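Local coordinates for protein protease Do-like 1, chloroplastic (Arabidopsis thaliana, PDB 3QO6) that acts as a serine endopeptidase of the HtrA (Deg) type in the chloroplast, required at high temperature and probably involved in degrading damaged proteins, at residues Y32-L36 with V72-A76; F58-K62 with L114-V119; V119-A123 with I212-T216; T231-L235 with L304-V309. All blocks are in the same frame, centred on the assembly; numbering follows the deposited sequence.

Contact 1 of 4, residues Y32-L36 with V72-A76; sequences YITNL and VIRGA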
loop_
_atom_site.group_PDB
_atom_site.type_symbol
_atom_site.label_atom_id
_atom_site.label_comp_id
_atom_site.label_asym_id
_atom_site.label_seq_id
_atom_site.Cartn_x
_atom_site.Cartn_y
_atom_site.Cartn_z
ATOM N N TYR B 32 34.314 11.831 3.878
ATOM C CA TYR B 32 32.888 11.703 4.173
ATOM C C TYR B 32 32.283 13.126 4.058
ATOM O O TYR B 32 32.876 14.081 4.517
ATOM C CB TYR B 32 32.732 11.129 5.586
ATOM C CG TYR B 32 31.346 10.589 5.951
ATOM C CD1 TYR B 32 31.184 9.264 6.403
ATOM C CD2 TYR B 32 30.208 11.411 5.912
ATOM C CE1 TYR B 32 29.922 8.774 6.814
ATOM C CE2 TYR B 32 28.946 10.941 6.315
ATOM C CZ TYR B 32 28.803 9.623 6.765
ATOM O OH TYR B 32 27.550 9.162 7.145
ATOM N N ILE B 33 31.119 13.280 3.438
ATOM C CA ILE B 33 30.505 14.598 3.283
ATOM C C ILE B 33 29.149 14.729 3.987
ATOM O O ILE B 33 28.248 13.949 3.725
ATOM C CB ILE B 33 30.299 14.909 1.768
ATOM C CG1 ILE B 33 31.656 15.218 1.113
ATOM C CG2 ILE B 33 29.269 16.052 1.574
ATOM C CD1 ILE B 33 31.567 15.559 -0.393
ATOM N N THR B 34 28.973 15.715 4.865
ATOM C CA THR B 34 27.654 15.853 5.504
ATOM C C THR B 34 26.844 17.087 5.118
ATOM O O THR B 34 27.273 18.225 5.303
ATOM C CB THR B 34 27.712 15.842 7.024
ATOM O OG1 THR B 34 28.842 15.075 7.457
ATOM C CG2 THR B 34 26.407 15.225 7.574
ATOM N N ASN B 35 25.647 16.806 4.613
ATOM C CA ASN B 35 24.659 17.774 4.143
ATOM C C ASN B 35 23.739 18.185 5.306
ATOM O O ASN B 35 22.674 17.588 5.464
ATOM C CB ASN B 35 23.840 17.072 3.040
ATOM C CG ASN B 35 22.881 17.999 2.299
ATOM O OD1 ASN B 35 22.083 18.724 2.911
ATOM N ND2 ASN B 35 22.936 17.956 0.961
ATOM N N LEU B 36 24.125 19.174 6.116
ATOM C CA LEU B 36 23.283 19.600 7.255
ATOM C C LEU B 36 22.115 20.502 6.864
ATOM O O LEU B 36 22.306 21.512 6.185
ATOM C CB LEU B 36 24.113 20.342 8.306
ATOM C CG LEU B 36 25.182 19.575 9.076
ATOM C CD1 LEU B 36 26.068 18.799 8.105
ATOM C CD2 LEU B 36 26.002 20.579 9.909
ATOM N N VAL B 72 24.818 15.279 -4.306
ATOM C CA VAL B 72 25.125 15.051 -2.892
ATOM C C VAL B 72 25.157 16.386 -2.127
ATOM O O VAL B 72 24.867 16.447 -0.936
ATOM C CB VAL B 72 26.522 14.382 -2.760
ATOM C CG1 VAL B 72 27.026 14.443 -1.330
ATOM C CG2 VAL B 72 26.459 12.949 -3.243
ATOM N N ILE B 73 25.518 17.447 -2.845
ATOM C CA ILE B 73 25.672 18.807 -2.332
ATOM C C ILE B 73 24.371 19.602 -2.398
ATOM O O ILE B 73 24.101 20.457 -1.546
ATOM C CB ILE B 73 26.778 19.528 -3.167
ATOM C CG1 ILE B 73 28.140 19.024 -2.731
ATOM C CG2 ILE B 73 26.696 21.014 -3.070
ATOM C CD1 ILE B 73 28.344 18.962 -1.264
ATOM N N ARG B 74 23.568 19.328 -3.420
ATOM C CA ARG B 74 22.306 20.033 -3.601
ATOM C C ARG B 74 21.556 20.273 -2.304
ATOM O O ARG B 74 21.414 19.360 -1.483
ATOM C CB ARG B 74 21.388 19.248 -4.540
ATOM C CG ARG B 74 21.538 19.567 -6.013
ATOM C CD ARG B 74 20.437 20.502 -6.507
ATOM N NE ARG B 74 19.120 19.873 -6.456
ATOM C CZ ARG B 74 17.971 20.538 -6.355
ATOM N NH1 ARG B 74 17.956 21.875 -6.295
ATOM N NH2 ARG B 74 16.833 19.858 -6.298
ATOM N N GLY B 75 21.082 21.509 -2.136
ATOM C CA GLY B 75 20.290 21.899 -0.969
ATOM C C GLY B 75 20.865 21.939 0.443
ATOM O O GLY B 75 20.105 21.930 1.405
ATOM N N ALA B 76 22.181 21.998 0.596
ATOM C CA ALA B 76 22.763 22.031 1.938
ATOM C C ALA B 76 22.972 23.437 2.534
ATOM O O ALA B 76 23.821 24.211 2.051
ATOM C CB ALA B 76 24.081 21.285 1.938
#
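The amide nitrogen ND2 of Asn35 is gripped by two backbone carbonyls of segment 72-76: it donates to O of Val72 at 3.1 Å and to O of Arg74 at 3.2 Å, with N-H...O angles of 163° and 156°. Both acceptors lie in the amide plane of Asn35, which uses up its two N-H bonds and fixes the rotation of the group. CG stands anti to the backbone N (chi1 -172°), carrying the amide from strand 30-40 out to the turn. An asparagine suits this place because it offers two N-H groups and no charge. On the other side of the amide, OD1 rests against CB of Ala76 at 3.4 Å, where a small methyl fits. A type II beta turn runs from Ile73 to Ala76, and Gly75 takes the positive phi that glycine favours. Deeper in, CG2 of Ile33 packs against CG1 of Val72 at 4.0 Å and CD1 of Ile73 at 4.2 Å. Val72 also touches Ser180 and follows His71, both predicted members of the charge relay. This is the trypsin-like fold, a barrel strand holding the turn that follows the short helix with the predicted catalytic histidine.

Contact 2 of 4, residues F58-K62 with L114-V119; sequences FVWDK and LRPIPV
Val59 and Ile117 meet where an extended loop crosses strand 47-61 of the first beta-barrel of the trypsin-like fold. N of Ile117 donates to O of Val59 at 3.1 Å, nearly along the C=O axis, and CA of Pro116 makes a CA-H...O contact with the same oxygen at 3.2 Å. Pro116 suits an extended loop: its ring packs against the strand, with CB on O of Trp60 and beside CG1 of Val59. The branched side chain of Val59 spreads over the loop: CG1, anti to the backbone N (chi1 154°), turns to Arg115 and Pro116, whereas CG2 meets CD2 of Leu114 at 3.5 Å. The ethyl arm of Ile117 reaches two aromatic rings, with CG1 near CD2 of Phe58 and CD1 4.0 Å from CE3 of Trp60. The outer end of the indole, at CH2, touches CG2 of Val119. CE2 of Phe58 and OD1 of Asp61 lie at the edge of the indole, in its plane, and Asp61 is itself bonded to His65.

Further out, strand 65-69 backs Val59 and both rings, while Leu191 also packs on Phe58 and Trp60. At the exposed end Lys62 suits its place by being long enough to bend back to the loop. Its NZ donates to O of Leu114 at 2.9 Å and also bonds to O of Lys111.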
loop_
_atom_site.group_PDB
_atom_site.type_symbol
_atom_site.label_atom_id
_atom_site.label_comp_id
_atom_site.label_asym_id
_atom_site.label_seq_id
_atom_site.Cartn_x
_atom_site.Cartn_y
_atom_site.Cartn_z
ATOM N N PHE B 58 36.582 12.669 -2.745
ATOM C CA PHE B 58 37.994 12.382 -2.632
ATOM C C PHE B 58 38.753 13.690 -2.754
ATOM O O PHE B 58 38.215 14.677 -3.222
ATOM C CB PHE B 58 38.426 11.381 -3.714
ATOM C CG PHE B 58 37.828 11.648 -5.062
ATOM C CD1 PHE B 58 36.506 11.311 -5.328
ATOM C CD2 PHE B 58 38.586 12.261 -6.072
ATOM C CE1 PHE B 58 35.945 11.584 -6.586
ATOM C CE2 PHE B 58 38.037 12.537 -7.334
ATOM C CZ PHE B 58 36.727 12.205 -7.592
ATOM N N VAL B 59 39.996 13.696 -2.302
ATOM C CA VAL B 59 40.835 14.884 -2.363
ATOM C C VAL B 59 41.386 15.023 -3.766
ATOM O O VAL B 59 42.001 14.085 -4.306
ATOM C CB VAL B 59 42.007 14.760 -1.384
ATOM C CG1 VAL B 59 43.169 15.590 -1.839
ATOM C CG2 VAL B 59 41.568 15.195 -0.019
ATOM N N TRP B 60 41.189 16.193 -4.356
ATOM C CA TRP B 60 41.682 16.391 -5.695
ATOM C C TRP B 60 43.076 16.965 -5.786
ATOM O O TRP B 60 43.822 16.623 -6.698
ATOM C CB TRP B 60 40.736 17.273 -6.470
ATOM C CG TRP B 60 41.144 17.394 -7.868
ATOM C CD1 TRP B 60 41.768 18.452 -8.439
ATOM C CD2 TRP B 60 40.939 16.427 -8.913
ATOM N NE1 TRP B 60 41.963 18.218 -9.780
ATOM C CE2 TRP B 60 41.466 16.982 -10.102
ATOM C CE3 TRP B 60 40.356 15.145 -8.967
ATOM C CZ2 TRP B 60 41.429 16.300 -11.339
ATOM C CZ3 TRP B 60 40.319 14.470 -10.202
ATOM C CH2 TRP B 60 40.855 15.053 -11.367
ATOM N N ASP B 61 43.432 17.824 -4.840
ATOM C CA ASP B 61 44.754 18.474 -4.835
ATOM C C ASP B 61 45.184 19.018 -3.481
ATOM O O ASP B 61 44.379 19.153 -2.543
ATOM C CB ASP B 61 44.787 19.638 -5.836
ATOM C CG ASP B 61 43.699 20.682 -5.565
ATOM O OD1 ASP B 61 43.166 21.259 -6.564
ATOM O OD2 ASP B 61 43.383 20.931 -4.363
ATOM N N LYS B 62 46.460 19.378 -3.398
ATOM C CA LYS B 62 46.999 19.907 -2.152
ATOM C C LYS B 62 46.335 21.201 -1.666
ATOM O O LYS B 62 46.456 21.546 -0.484
ATOM C CB LYS B 62 48.503 20.097 -2.291
ATOM C CG LYS B 62 49.284 18.790 -2.365
ATOM C CD LYS B 62 49.274 18.074 -1.013
ATOM C CE LYS B 62 50.240 16.878 -0.999
ATOM N NZ LYS B 62 50.246 16.197 0.322
ATOM N N LEU B 114 46.305 15.737 3.387
ATOM C CA LEU B 114 45.658 15.718 2.084
ATOM C C LEU B 114 46.403 14.925 1.009
ATOM O O LEU B 114 47.464 15.341 0.521
ATOM C CB LEU B 114 45.453 17.149 1.559
ATOM C CG LEU B 114 44.440 18.057 2.260
ATOM C CD1 LEU B 114 44.457 19.435 1.629
ATOM C CD2 LEU B 114 43.043 17.467 2.154
ATOM N N ARG B 115 45.828 13.782 0.631
ATOM C CA ARG B 115 46.409 12.954 -0.415
ATOM C C ARG B 115 45.519 13.088 -1.635
ATOM O O ARG B 115 44.348 12.744 -1.591
ATOM C CB ARG B 115 46.465 11.485 0.018
ATOM C CG ARG B 115 47.039 10.520 -1.037
ATOM C CD ARG B 115 47.081 9.059 -0.537
ATOM N NE ARG B 115 47.707 8.137 -1.489
ATOM C CZ ARG B 115 47.080 7.580 -2.528
ATOM N NH1 ARG B 115 45.802 7.843 -2.751
ATOM N NH2 ARG B 115 47.731 6.768 -3.357
ATOM N N PRO B 116 46.038 13.659 -2.725
ATOM C CA PRO B 116 45.141 13.752 -3.884
ATOM C C PRO B 116 45.198 12.388 -4.612
ATOM O O PRO B 116 46.298 11.873 -4.847
ATOM C CB PRO B 116 45.741 14.919 -4.690
ATOM C CG PRO B 116 47.202 14.831 -4.376
ATOM C CD PRO B 116 47.233 14.511 -2.893
ATOM N N ILE B 117 44.043 11.792 -4.940
ATOM C CA ILE B 117 44.071 10.487 -5.605
ATOM C C ILE B 117 44.786 10.606 -6.914
ATOM O O ILE B 117 44.700 11.617 -7.584
ATOM C CB ILE B 117 42.676 9.874 -5.946
ATOM C CG1 ILE B 117 41.655 10.977 -6.085
ATOM C CG2 ILE B 117 42.273 8.828 -4.930
ATOM C CD1 ILE B 117 42.020 11.987 -7.131
ATOM N N PRO B 118 45.525 9.566 -7.280
ATOM C CA PRO B 118 46.256 9.554 -8.532
ATOM C C PRO B 118 45.203 9.518 -9.619
ATOM O O PRO B 118 44.326 8.679 -9.597
ATOM C CB PRO B 118 47.046 8.258 -8.446
ATOM C CG PRO B 118 47.239 8.058 -6.981
ATOM C CD PRO B 118 45.905 8.430 -6.425
ATOM N N VAL B 119 45.275 10.429 -10.573
ATOM C CA VAL B 119 44.290 10.477 -11.637
ATOM C C VAL B 119 44.610 9.519 -12.769
ATOM O O VAL B 119 45.671 9.589 -13.336
ATOM C CB VAL B 119 44.215 11.888 -12.201
ATOM C CG1 VAL B 119 43.404 11.883 -13.505
ATOM C CG2 VAL B 119 43.610 12.826 -11.149
#

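Contact 3 of 4, residues V119-A123 with I212-T216; sequences VGVSA and IPVDT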
loop_
_atom_site.group_PDB
_atom_site.type_symbol
_atom_site.label_atom_id
_atom_site.label_comp_id
_atom_site.label_asym_id
_atom_site.label_seq_id
_atom_site.Cartn_x
_atom_site.Cartn_y
_atom_site.Cartn_z
ATOM N N VAL B 119 45.275 10.429 -10.573
ATOM C CA VAL B 119 44.290 10.477 -11.637
ATOM C C VAL B 119 44.610 9.519 -12.769
ATOM O O VAL B 119 45.671 9.589 -13.336
ATOM C CB VAL B 119 44.215 11.888 -12.201
ATOM C CG1 VAL B 119 43.404 11.883 -13.505
ATOM C CG2 VAL B 119 43.610 12.826 -11.149
ATOM N N GLY B 120 43.694 8.630 -13.113
ATOM C CA GLY B 120 43.974 7.712 -14.198
ATOM C C GLY B 120 43.372 8.100 -15.522
ATOM O O GLY B 120 43.005 9.255 -15.734
ATOM N N VAL B 121 43.269 7.134 -16.428
ATOM C CA VAL B 121 42.697 7.410 -17.744
ATOM C C VAL B 121 41.522 6.507 -18.041
ATOM O O VAL B 121 41.659 5.292 -18.031
ATOM C CB VAL B 121 43.725 7.200 -18.879
ATOM C CG1 VAL B 121 43.032 7.358 -20.217
ATOM C CG2 VAL B 121 44.844 8.202 -18.766
ATOM N N SER B 122 40.379 7.092 -18.354
ATOM C CA SER B 122 39.227 6.275 -18.634
ATOM C C SER B 122 39.091 5.899 -20.089
ATOM O O SER B 122 38.369 4.984 -20.420
ATOM C CB SER B 122 37.948 6.960 -18.142
ATOM O OG SER B 122 37.569 8.076 -18.923
ATOM N N ALA B 123 39.794 6.582 -20.970
ATOM C CA ALA B 123 39.673 6.263 -22.390
ATOM C C ALA B 123 40.117 4.859 -22.771
ATOM O O ALA B 123 39.591 4.313 -23.714
ATOM C CB ALA B 123 40.440 7.274 -23.217
ATOM N N ILE B 212 30.851 8.263 -13.439
ATOM C CA ILE B 212 31.110 9.260 -14.476
ATOM C C ILE B 212 32.594 9.010 -14.737
ATOM O O ILE B 212 33.383 8.942 -13.781
ATOM C CB ILE B 212 30.939 10.733 -13.972
ATOM C CG1 ILE B 212 29.519 10.995 -13.447
ATOM C CG2 ILE B 212 31.217 11.682 -15.121
ATOM C CD1 ILE B 212 28.450 10.754 -14.470
ATOM N N PRO B 213 32.991 8.850 -16.017
ATOM C CA PRO B 213 34.401 8.595 -16.329
ATOM C C PRO B 213 35.337 9.750 -15.991
ATOM O O PRO B 213 35.047 10.923 -16.234
ATOM C CB PRO B 213 34.376 8.263 -17.811
ATOM C CG PRO B 213 33.216 9.103 -18.321
ATOM C CD PRO B 213 32.181 8.990 -17.246
ATOM N N VAL B 214 36.468 9.386 -15.417
ATOM C CA VAL B 214 37.485 10.328 -15.010
ATOM C C VAL B 214 37.858 11.372 -16.060
ATOM O O VAL B 214 38.044 12.545 -15.738
ATOM C CB VAL B 214 38.744 9.560 -14.585
ATOM C CG1 VAL B 214 39.309 8.818 -15.772
ATOM C CG2 VAL B 214 39.743 10.496 -13.946
ATOM N N ASP B 215 37.970 10.959 -17.313
ATOM C CA ASP B 215 38.339 11.899 -18.351
ATOM C C ASP B 215 37.392 13.099 -18.416
ATOM O O ASP B 215 37.842 14.253 -18.479
ATOM C CB ASP B 215 38.434 11.194 -19.712
ATOM C CG ASP B 215 39.645 10.262 -19.795
ATOM O OD1 ASP B 215 40.388 10.127 -18.780
ATOM O OD2 ASP B 215 39.855 9.664 -20.879
ATOM N N THR B 216 36.086 12.864 -18.377
ATOM C CA THR B 216 35.225 14.015 -18.441
ATOM C C THR B 216 35.257 14.749 -17.089
ATOM O O THR B 216 35.021 15.953 -17.020
ATOM C CB THR B 216 33.778 13.633 -18.947
ATOM O OG1 THR B 216 32.814 13.772 -17.905
ATOM C CG2 THR B 216 33.764 12.237 -19.499
#
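This is a mixed polar and apolar contact between the loop 119-123 and the start of helix 214-227, where strand 209-213 gives way to the helix with Pro213 at the N-cap position. Asp215, in the first turn, turns its carboxylate to the loop backbone. OD1 accepts from N of Ser122 at 3.1 Å; the bond is nearly straight (170°) but comes from above the carboxylate plane. OD2 takes a weak bond from N of Ala123, so the two oxygens serve consecutive amides. In return N of Asp215 donates weakly to OG of Ser122 at 3.3 Å. A serine suits this place because it is small and offers an acceptor to an amide at the beginning of a helix; the aspartate there would probably also be favoured by the helix dipole. Beside this polar patch, CG1 of Val214 packs on CB of Ser122 at 3.3 Å, and CG2 of Val214 meets CG1 of Val119 at 3.9 Å. Val121 packs outward on Ser7 of a neighbouring subunit. Strand 191-198 lies alongside: Leu191 touches Val214 and bonds through its own backbone to that of Gly120, so the loop is held by both strand and helix.

Contact 4 of 4, residues T231-L235 with L304-V309; sequences TRPIL and LDQCKV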
loop_
_atom_site.group_PDB
_atom_site.type_symbol
_atom_site.label_atom_id
_atom_site.label_comp_id
_atom_site.label_asym_id
_atom_site.label_seq_id
_atom_site.Cartn_x
_atom_site.Cartn_y
_atom_site.Cartn_z
ATOM N N THR B 231 30.876 26.385 -19.018
ATOM C CA THR B 231 29.992 27.007 -19.986
ATOM C C THR B 231 29.652 26.053 -21.103
ATOM O O THR B 231 30.529 25.586 -21.857
ATOM C CB THR B 231 30.597 28.328 -20.524
ATOM O OG1 THR B 231 30.565 29.305 -19.477
ATOM C CG2 THR B 231 29.811 28.850 -21.719
ATOM N N ARG B 232 28.357 25.767 -21.196
ATOM C CA ARG B 232 27.845 24.833 -22.179
ATOM C C ARG B 232 26.922 25.478 -23.196
ATOM O O ARG B 232 26.060 26.296 -22.872
ATOM C CB ARG B 232 27.124 23.693 -21.446
ATOM C CG ARG B 232 27.995 22.927 -20.420
ATOM C CD ARG B 232 27.150 21.940 -19.633
ATOM N NE ARG B 232 27.945 20.892 -19.004
ATOM C CZ ARG B 232 28.881 20.186 -19.639
ATOM N NH1 ARG B 232 29.146 20.423 -20.921
ATOM N NH2 ARG B 232 29.540 19.228 -19.000
ATOM N N PRO B 233 27.066 25.077 -24.455
ATOM C CA PRO B 233 26.276 25.587 -25.586
ATOM C C PRO B 233 24.805 25.170 -25.604
ATOM O O PRO B 233 24.451 24.128 -25.080
ATOM C CB PRO B 233 27.014 25.014 -26.786
ATOM C CG PRO B 233 27.424 23.621 -26.242
ATOM C CD PRO B 233 27.921 23.940 -24.853
ATOM N N ILE B 234 23.956 25.987 -26.216
ATOM C CA ILE B 234 22.556 25.638 -26.347
ATOM C C ILE B 234 22.044 26.050 -27.697
ATOM O O ILE B 234 22.565 26.988 -28.289
ATOM C CB ILE B 234 21.671 26.309 -25.323
ATOM C CG1 ILE B 234 21.602 27.806 -25.603
ATOM C CG2 ILE B 234 22.169 25.985 -23.955
ATOM C CD1 ILE B 234 20.517 28.493 -24.779
ATOM N N LEU B 235 21.011 25.346 -28.163
ATOM C CA LEU B 235 20.367 25.620 -29.453
ATOM C C LEU B 235 19.255 26.582 -29.173
ATOM O O LEU B 235 18.789 27.308 -30.053
ATOM C CB LEU B 235 19.733 24.361 -30.015
ATOM C CG LEU B 235 20.287 23.707 -31.276
ATOM C CD1 LEU B 235 19.423 22.498 -31.575
ATOM C CD2 LEU B 235 20.254 24.658 -32.446
ATOM N N LEU B 304 24.958 17.489 -29.570
ATOM C CA LEU B 304 25.363 18.812 -29.092
ATOM C C LEU B 304 26.415 18.693 -28.009
ATOM O O LEU B 304 27.169 19.623 -27.761
ATOM C CB LEU B 304 24.193 19.588 -28.511
ATOM C CG LEU B 304 23.481 20.605 -29.397
ATOM C CD1 LEU B 304 22.707 19.905 -30.499
ATOM C CD2 LEU B 304 22.545 21.414 -28.522
ATOM N N ASP B 305 26.451 17.546 -27.352
ATOM C CA ASP B 305 27.415 17.311 -26.293
ATOM C C ASP B 305 28.823 17.468 -26.845
ATOM O O ASP B 305 29.786 17.610 -26.095
ATOM C CB ASP B 305 27.260 15.893 -25.762
ATOM C CG ASP B 305 27.653 15.775 -24.308
ATOM O OD1 ASP B 305 28.168 14.695 -23.935
ATOM O OD2 ASP B 305 27.432 16.753 -23.542
ATOM N N GLN B 306 28.937 17.436 -28.166
ATOM C CA GLN B 306 30.224 17.535 -28.827
ATOM C C GLN B 306 30.546 18.939 -29.282
ATOM O O GLN B 306 31.653 19.209 -29.741
ATOM C CB GLN B 306 30.244 16.602 -30.035
ATOM C CG GLN B 306 30.158 15.124 -29.673
ATOM C CD GLN B 306 31.457 14.603 -29.078
ATOM O OE1 GLN B 306 32.382 14.234 -29.813
ATOM N NE2 GLN B 306 31.543 14.589 -27.740
ATOM N N CYS B 307 29.590 19.846 -29.158
ATOM C CA CYS B 307 29.840 21.197 -29.606
ATOM C C CYS B 307 30.295 22.098 -28.497
ATOM O O CYS B 307 30.197 21.753 -27.316
ATOM C CB CYS B 307 28.595 21.755 -30.260
ATOM S SG CYS B 307 28.022 20.613 -31.509
ATOM N N LYS B 308 30.814 23.253 -28.894
ATOM C CA LYS B 308 31.303 24.245 -27.956
ATOM C C LYS B 308 30.648 25.598 -28.244
ATOM O O LYS B 308 30.255 25.868 -29.376
ATOM C CB LYS B 308 32.832 24.316 -28.052
ATOM C CG LYS B 308 33.409 23.990 -29.436
ATOM C CD LYS B 308 34.940 23.852 -29.384
ATOM C CE LYS B 308 35.591 23.762 -30.777
ATOM N NZ LYS B 308 35.226 22.535 -31.543
ATOM N N VAL B 309 30.505 26.436 -27.223
ATOM C CA VAL B 309 29.880 27.734 -27.428
ATOM C C VAL B 309 30.456 28.410 -28.648
ATOM O O VAL B 309 31.662 28.406 -28.845
ATOM C CB VAL B 309 30.091 28.660 -26.241
ATOM C CG1 VAL B 309 29.507 30.018 -26.544
ATOM C CG2 VAL B 309 29.433 28.073 -25.018
#
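The ring of Pro233 lies along the backbone of the 304-309 loop in the PDZ domain. CB lies over the peptide link between Lys308 and Val309, 3.8 Å from N of Val309 and 4.0 Å from C of Lys308. CG goes further, to O of Cys307 at 3.5 Å, and CD, where the ring turns back to the backbone nitrogen, is 4.0 Å from the same oxygen. A proline suits this place: its compact apolar ring lies on the loop backbone and brings no N-H that would need a partner.

On one side of Pro233, CG2 of Thr231 meets CG2 of Val309 at 3.4 Å, the two side chains lying at a slant to each other. That Thr231 methyl is anti to the backbone N (chi1 -70° for OG1), while OG1 bonds to Lys229, so the residue divides its two branches between an apolar and a polar partner. On the other side, CG of Leu235 packs on CD2 of Leu304 at 4.2 Å, at the end of helix 297-304. The chain then makes a type I beta turn from Leu304 to Cys307, closed by a bond from N of Cys307 to O of Leu304. Strand 326-332 adds side-chain contacts to Pro233, Leu235 and Val309, and the backbone of Leu235 bonds to the bound peptide, which places the contact beside the peptide-binding site.

Arg232 and Asp305 direct their charges to the protease domain, in salt bridges with Asp97 and Lys100. No hydrogen bond joins the two segments, which implies that the fit depends on van der Waals packing, of apolar side chains on one another and of the proline ring on the loop's peptide groups.

Contacts 1, 2 and 3 belong to the protease domain and contact 4 to the PDZ domain. Each joins buried apolar residues (Ile33; Phe58 and Ile117; Val214; Leu235 and Leu304) to an exposed margin (Arg74; Lys62; Ala123; Thr231 and Lys308), so none is wholly core. Contacts 1 and 2 are anchored on neighbouring barrel strands, 30-40 and 47-61. Contacts 2 and 3 share Val119: one loop, between strands 102-107 and 130-135, packs first on strand 47-61 and then on the start of helix 214-227. A side-chain amide grips backbone carbonyls in contact 1, a carboxylate receives backbone amides in contact 3, contact 2 combines backbone and lysine bonds with the largest buried area, and contact 4 has no hydrogen bond across it.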